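Lipoteichoic acid primase (Listeria monocytogenes, PDB 4UOP) is an enzyme of the lipoteichoic acid primase type whose extracellular catalytic domain has a sulfatase-like alpha/beta fold and holds a magnesium ion. Local coordinates at residues T152-D157 against Q217-S222; S192-Y197 against V254-K259. All blocks are in the same frame, centred on the assembly; numbering follows the deposited sequence.

Contact 1: residues T152-D157 against Q217-S222; sequences TFHTND and QLISVS
Thr152 and Phe153 lie beside Gln217 and Leu218 as parallel neighbours in the central sheet, where Phe153 N donates to Gln217 O (2.8 Å) and Ile219 N to Phe153 O (2.9 Å). Thr152 and Gln217 share one face of the sheet; with OG1 anti to the backbone N (chi1 -174°), Thr152 rests its hydroxyl against CB and CG of Gln217, whose amide oxygen OE1 hydrogen-bonds the Tyr215 hydroxyl. On the other face, CB of Phe153 meets CG of Leu218 at 4.2 Å; both apolar residues suit a face covered by helix 193-209, and the Phe153 ring also stacks on Tyr176. As the chains diverge, a side chain replaces the backbone donor: His154 ND1 gives a nearly straight bond to Ile219 O (3.0 Å, 174°), the oxygen lying in the imidazole plane while the donor stands above the carbonyl plane. CE1 of the same ring meets CB of Val221 at 3.7 Å. Water 1 accepts from Thr155 N and donates to Ile219 O. Two bonds thus grip this carbonyl beyond the last beta bridge; it calls for a proton on ND1, and the straight in-plane bond, with CE1 packed against Val221, restrains the ring's rotation.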
# COMPACT_ATOMS: atom_id res chain seq x y z
N THR B 152 7.83 -12.72 22.26
CA THR B 152 8.33 -12.71 20.90
C THR B 152 9.77 -12.20 20.88
O THR B 152 10.13 -11.35 21.71
CB THR B 152 7.39 -11.91 19.98
OG1 THR B 152 7.81 -12.01 18.61
CG2 THR B 152 7.31 -10.46 20.43
N PHE B 153 10.56 -12.72 19.94
CA PHE B 153 12.00 -12.49 19.85
C PHE B 153 12.36 -12.06 18.43
O PHE B 153 12.00 -12.72 17.47
CB PHE B 153 12.77 -13.79 20.12
CG PHE B 153 12.56 -14.38 21.50
CD1 PHE B 153 11.42 -15.13 21.79
CD2 PHE B 153 13.51 -14.21 22.49
CE1 PHE B 153 11.25 -15.70 23.04
CE2 PHE B 153 13.32 -14.77 23.75
CZ PHE B 153 12.19 -15.51 24.02
N HIS B 154 13.10 -10.96 18.32
CA HIS B 154 13.59 -10.49 17.03
C HIS B 154 14.78 -9.59 17.30
O HIS B 154 14.73 -8.80 18.24
CB HIS B 154 12.50 -9.73 16.30
CG HIS B 154 12.90 -9.23 14.94
ND1 HIS B 154 13.25 -10.07 13.91
CD2 HIS B 154 13.00 -7.97 14.46
CE1 HIS B 154 13.54 -9.35 12.84
NE2 HIS B 154 13.40 -8.07 13.14
N THR B 155 15.85 -9.71 16.51
CA THR B 155 17.12 -9.06 16.87
C THR B 155 17.23 -7.59 16.45
O THR B 155 18.19 -6.92 16.85
CB THR B 155 18.36 -9.82 16.34
OG1 THR B 155 18.39 -9.76 14.91
CG2 THR B 155 18.35 -11.28 16.80
N ASN B 156 16.27 -7.08 15.69
CA ASN B 156 16.23 -5.66 15.37
C ASN B 156 15.46 -4.83 16.41
O ASN B 156 14.82 -5.38 17.31
CB ASN B 156 15.62 -5.44 13.98
CG ASN B 156 16.26 -4.30 13.22
OD1 ASN B 156 16.97 -3.46 13.79
ND2 ASN B 156 16.01 -4.26 11.92
N ASP B 157 15.53 -3.51 16.27
CA ASP B 157 14.87 -2.60 17.22
C ASP B 157 13.35 -2.64 17.07
O ASP B 157 12.83 -2.59 15.97
CB ASP B 157 15.38 -1.17 17.03
CG ASP B 157 16.86 -1.01 17.38
OD1 ASP B 157 17.20 -1.03 18.59
OD2 ASP B 157 17.70 -0.87 16.47
N GLN B 217 7.51 -16.85 20.04
CA GLN B 217 7.50 -16.52 18.60
C GLN B 217 8.85 -15.90 18.25
O GLN B 217 9.22 -14.89 18.83
CB GLN B 217 6.40 -15.52 18.29
CG GLN B 217 6.37 -15.07 16.85
CD GLN B 217 5.52 -15.94 15.94
OE1 GLN B 217 4.61 -16.65 16.40
NE2 GLN B 217 5.76 -15.84 14.64
N LEU B 218 9.58 -16.53 17.33
CA LEU B 218 10.88 -16.04 16.90
C LEU B 218 10.77 -15.58 15.46
O LEU B 218 10.20 -16.29 14.61
CB LEU B 218 11.93 -17.14 17.03
CG LEU B 218 12.27 -17.60 18.44
CD1 LEU B 218 11.29 -18.64 18.94
CD2 LEU B 218 13.67 -18.19 18.52
N ILE B 219 11.30 -14.39 15.16
CA ILE B 219 11.24 -13.82 13.84
C ILE B 219 12.69 -13.75 13.35
O ILE B 219 13.44 -13.02 13.88
CB ILE B 219 10.66 -12.39 13.87
CG1 ILE B 219 9.36 -12.37 14.69
CG2 ILE B 219 10.36 -11.87 12.50
CD1 ILE B 219 8.30 -13.15 14.03
N SER B 220 13.02 -14.53 12.33
CA SER B 220 14.37 -14.56 11.77
C SER B 220 14.66 -13.34 10.92
O SER B 220 13.75 -12.63 10.62
CB SER B 220 14.61 -15.83 10.98
OG SER B 220 14.13 -15.70 9.71
N VAL B 221 15.93 -13.07 10.61
CA VAL B 221 16.23 -11.89 9.85
C VAL B 221 17.40 -12.00 8.89
O VAL B 221 17.52 -11.20 8.06
CB VAL B 221 16.35 -10.65 10.74
CG1 VAL B 221 17.71 -10.59 11.35
CG2 VAL B 221 16.07 -9.38 9.98
N SER B 222 18.24 -12.99 9.07
CA SER B 222 19.48 -13.06 8.31
C SER B 222 19.27 -13.23 6.81
O SER B 222 20.12 -12.91 6.02
CB SER B 222 20.42 -14.13 8.86
OG SER B 222 20.88 -13.78 10.11
O HOH W 1 15.96 -11.76 14.47

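Contact 2: residues S192-Y197 against V254-K259; sequences SDEVLY and VHYADK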
# COMPACT_ATOMS: atom_id res chain seq x y z
N SER B 192 22.79 -11.92 14.07
CA SER B 192 22.50 -13.04 13.20
C SER B 192 21.42 -13.93 13.77
O SER B 192 21.12 -13.87 14.97
CB SER B 192 23.77 -13.86 13.00
OG SER B 192 24.17 -14.45 14.22
N ASP B 193 20.84 -14.77 12.91
CA ASP B 193 19.94 -15.83 13.36
C ASP B 193 20.62 -16.72 14.41
O ASP B 193 19.95 -17.22 15.30
CB ASP B 193 19.46 -16.71 12.21
CG ASP B 193 18.51 -15.99 11.25
OD1 ASP B 193 18.10 -14.83 11.50
OD2 ASP B 193 18.17 -16.61 10.23
N GLU B 194 21.93 -16.96 14.30
CA GLU B 194 22.63 -17.73 15.32
C GLU B 194 22.48 -17.08 16.70
O GLU B 194 22.25 -17.76 17.68
CB GLU B 194 24.13 -17.91 15.00
CG GLU B 194 24.84 -18.82 15.99
CD GLU B 194 26.22 -19.28 15.51
OE1 GLU B 194 26.78 -18.66 14.59
OE2 GLU B 194 26.73 -20.29 16.06
N VAL B 195 22.61 -15.76 16.77
CA VAL B 195 22.47 -15.04 18.04
C VAL B 195 21.00 -15.09 18.51
O VAL B 195 20.73 -15.25 19.71
CB VAL B 195 22.95 -13.58 17.90
CG1 VAL B 195 22.64 -12.77 19.14
CG2 VAL B 195 24.46 -13.54 17.61
N LEU B 196 20.06 -14.97 17.57
CA LEU B 196 18.63 -15.08 17.88
C LEU B 196 18.36 -16.37 18.64
O LEU B 196 17.83 -16.35 19.76
CB LEU B 196 17.79 -15.02 16.60
CG LEU B 196 16.30 -15.38 16.73
CD1 LEU B 196 15.58 -14.31 17.54
CD2 LEU B 196 15.69 -15.54 15.36
N TYR B 197 18.80 -17.49 18.06
CA TYR B 197 18.49 -18.78 18.64
C TYR B 197 19.28 -19.06 19.92
O TYR B 197 18.75 -19.62 20.88
CB TYR B 197 18.71 -19.90 17.62
CG TYR B 197 17.84 -19.79 16.39
CD1 TYR B 197 16.46 -19.63 16.50
CD2 TYR B 197 18.39 -19.85 15.12
CE1 TYR B 197 15.66 -19.51 15.37
CE2 TYR B 197 17.60 -19.75 13.98
CZ TYR B 197 16.22 -19.57 14.11
OH TYR B 197 15.43 -19.44 12.98
N VAL B 254 19.59 -18.11 2.63
CA VAL B 254 18.60 -19.12 3.01
C VAL B 254 19.29 -20.36 3.60
O VAL B 254 18.84 -20.92 4.58
CB VAL B 254 17.70 -19.48 1.82
CG1 VAL B 254 16.92 -20.76 2.08
CG2 VAL B 254 16.76 -18.31 1.52
N HIS B 255 20.43 -20.75 3.00
CA HIS B 255 21.17 -21.88 3.50
C HIS B 255 21.70 -21.61 4.90
O HIS B 255 21.64 -22.48 5.76
CB HIS B 255 22.33 -22.23 2.56
CG HIS B 255 23.14 -23.39 3.03
ND1 HIS B 255 22.70 -24.70 2.92
CD2 HIS B 255 24.35 -23.45 3.64
CE1 HIS B 255 23.63 -25.50 3.42
NE2 HIS B 255 24.63 -24.77 3.86
N TYR B 256 22.23 -20.41 5.13
CA TYR B 256 22.67 -20.02 6.45
C TYR B 256 21.50 -20.07 7.46
O TYR B 256 21.62 -20.64 8.54
CB TYR B 256 23.30 -18.63 6.42
CG TYR B 256 23.55 -18.10 7.80
CD1 TYR B 256 24.68 -18.49 8.52
CD2 TYR B 256 22.62 -17.26 8.44
CE1 TYR B 256 24.89 -18.03 9.81
CE2 TYR B 256 22.82 -16.80 9.72
CZ TYR B 256 23.96 -17.19 10.40
OH TYR B 256 24.14 -16.74 11.69
N ALA B 257 20.39 -19.46 7.08
CA ALA B 257 19.23 -19.41 7.96
C ALA B 257 18.72 -20.82 8.29
O ALA B 257 18.40 -21.12 9.44
CB ALA B 257 18.14 -18.56 7.33
N ASP B 258 18.66 -21.68 7.29
CA ASP B 258 18.25 -23.07 7.47
C ASP B 258 19.23 -23.85 8.36
O ASP B 258 18.83 -24.64 9.22
CB ASP B 258 18.07 -23.74 6.11
CG ASP B 258 17.79 -25.23 6.20
OD1 ASP B 258 18.75 -26.04 6.37
OD2 ASP B 258 16.59 -25.61 6.07
N LYS B 259 20.53 -23.60 8.17
CA LYS B 259 21.54 -24.22 9.05
C LYS B 259 21.33 -23.84 10.52
O LYS B 259 21.36 -24.71 11.40
CB LYS B 259 22.94 -23.80 8.62
CG LYS B 259 24.05 -24.40 9.45
CD LYS B 259 25.38 -24.14 8.77
CE LYS B 259 26.56 -24.67 9.55
NZ LYS B 259 27.19 -23.58 10.32
O HOH W 2 17.00 -18.98 10.80
O HOH W 3 26.48 -16.77 12.70
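Two nearly parallel helices of the alpha/beta fold meet here, the first turn of helix 193-209 facing the middle of helix 246-271, with segment axes 10.2 Å apart and 18° between their directions. So wide a spacing suits a long side chain, and Tyr256 spans it. Its CG is anti to the backbone N (chi1 170°), carrying the phenol toward the start of the other helix, where OH lies 3.2 Å from CB of Ser192 and accepts a weak bond from Glu194 N at 3.4 Å. Ser192 is the N-cap: its OG accepts from Val195 N (3.3 Å) and also bonds Asp185, a natural role for a small hydroxyl residue. Water 3 accepts from Tyr256 OH, at a doubtfully short distance, and donates to Glu194 OE1, bridging phenol and carboxylate. Across the gap from Asp193, Ala257 is small enough to let OD2 come within 3.5 Å of its CB. Water 2 joins the two helices here, donating to Asp193 OD2 (2.7 Å) and Ala257 O and accepting from Tyr197 OH in the plane of that ring. The other carboxylate oxygen, OD1, accepts from Val221 N. With both its oxygens engaged and the helix N-terminus beside it, buried Asp193 is probably stabilised as the anion, and water makes up much of the polar link between the helices.

Overall arrangement
Contact 1 lies at the C-terminal ends of two strands of the central mixed sheet and the loops that follow, contact 2 between two helices packed beside it, their centres 11 Å apart. Their segments alternate along the chain: strand 149-153, helix 193-209, strand 214-219, then helix 246-271. The two contacts touch directly: besides the Asp193-Val221 bond, Ser222 OG probably bonds Asp193 N, so the loop after strand 214-219 is tied to the start of helix 193-209. Both belong to the sulfatase-like region. The side chain of Ile219 is about 7 Å from the magnesium ion and that of Asp193 about 11 Å; Ser220, just after strand 214-219, hydrogen-bonds through OG to N of the metal ligand Glu66, linking this framework to the metal site.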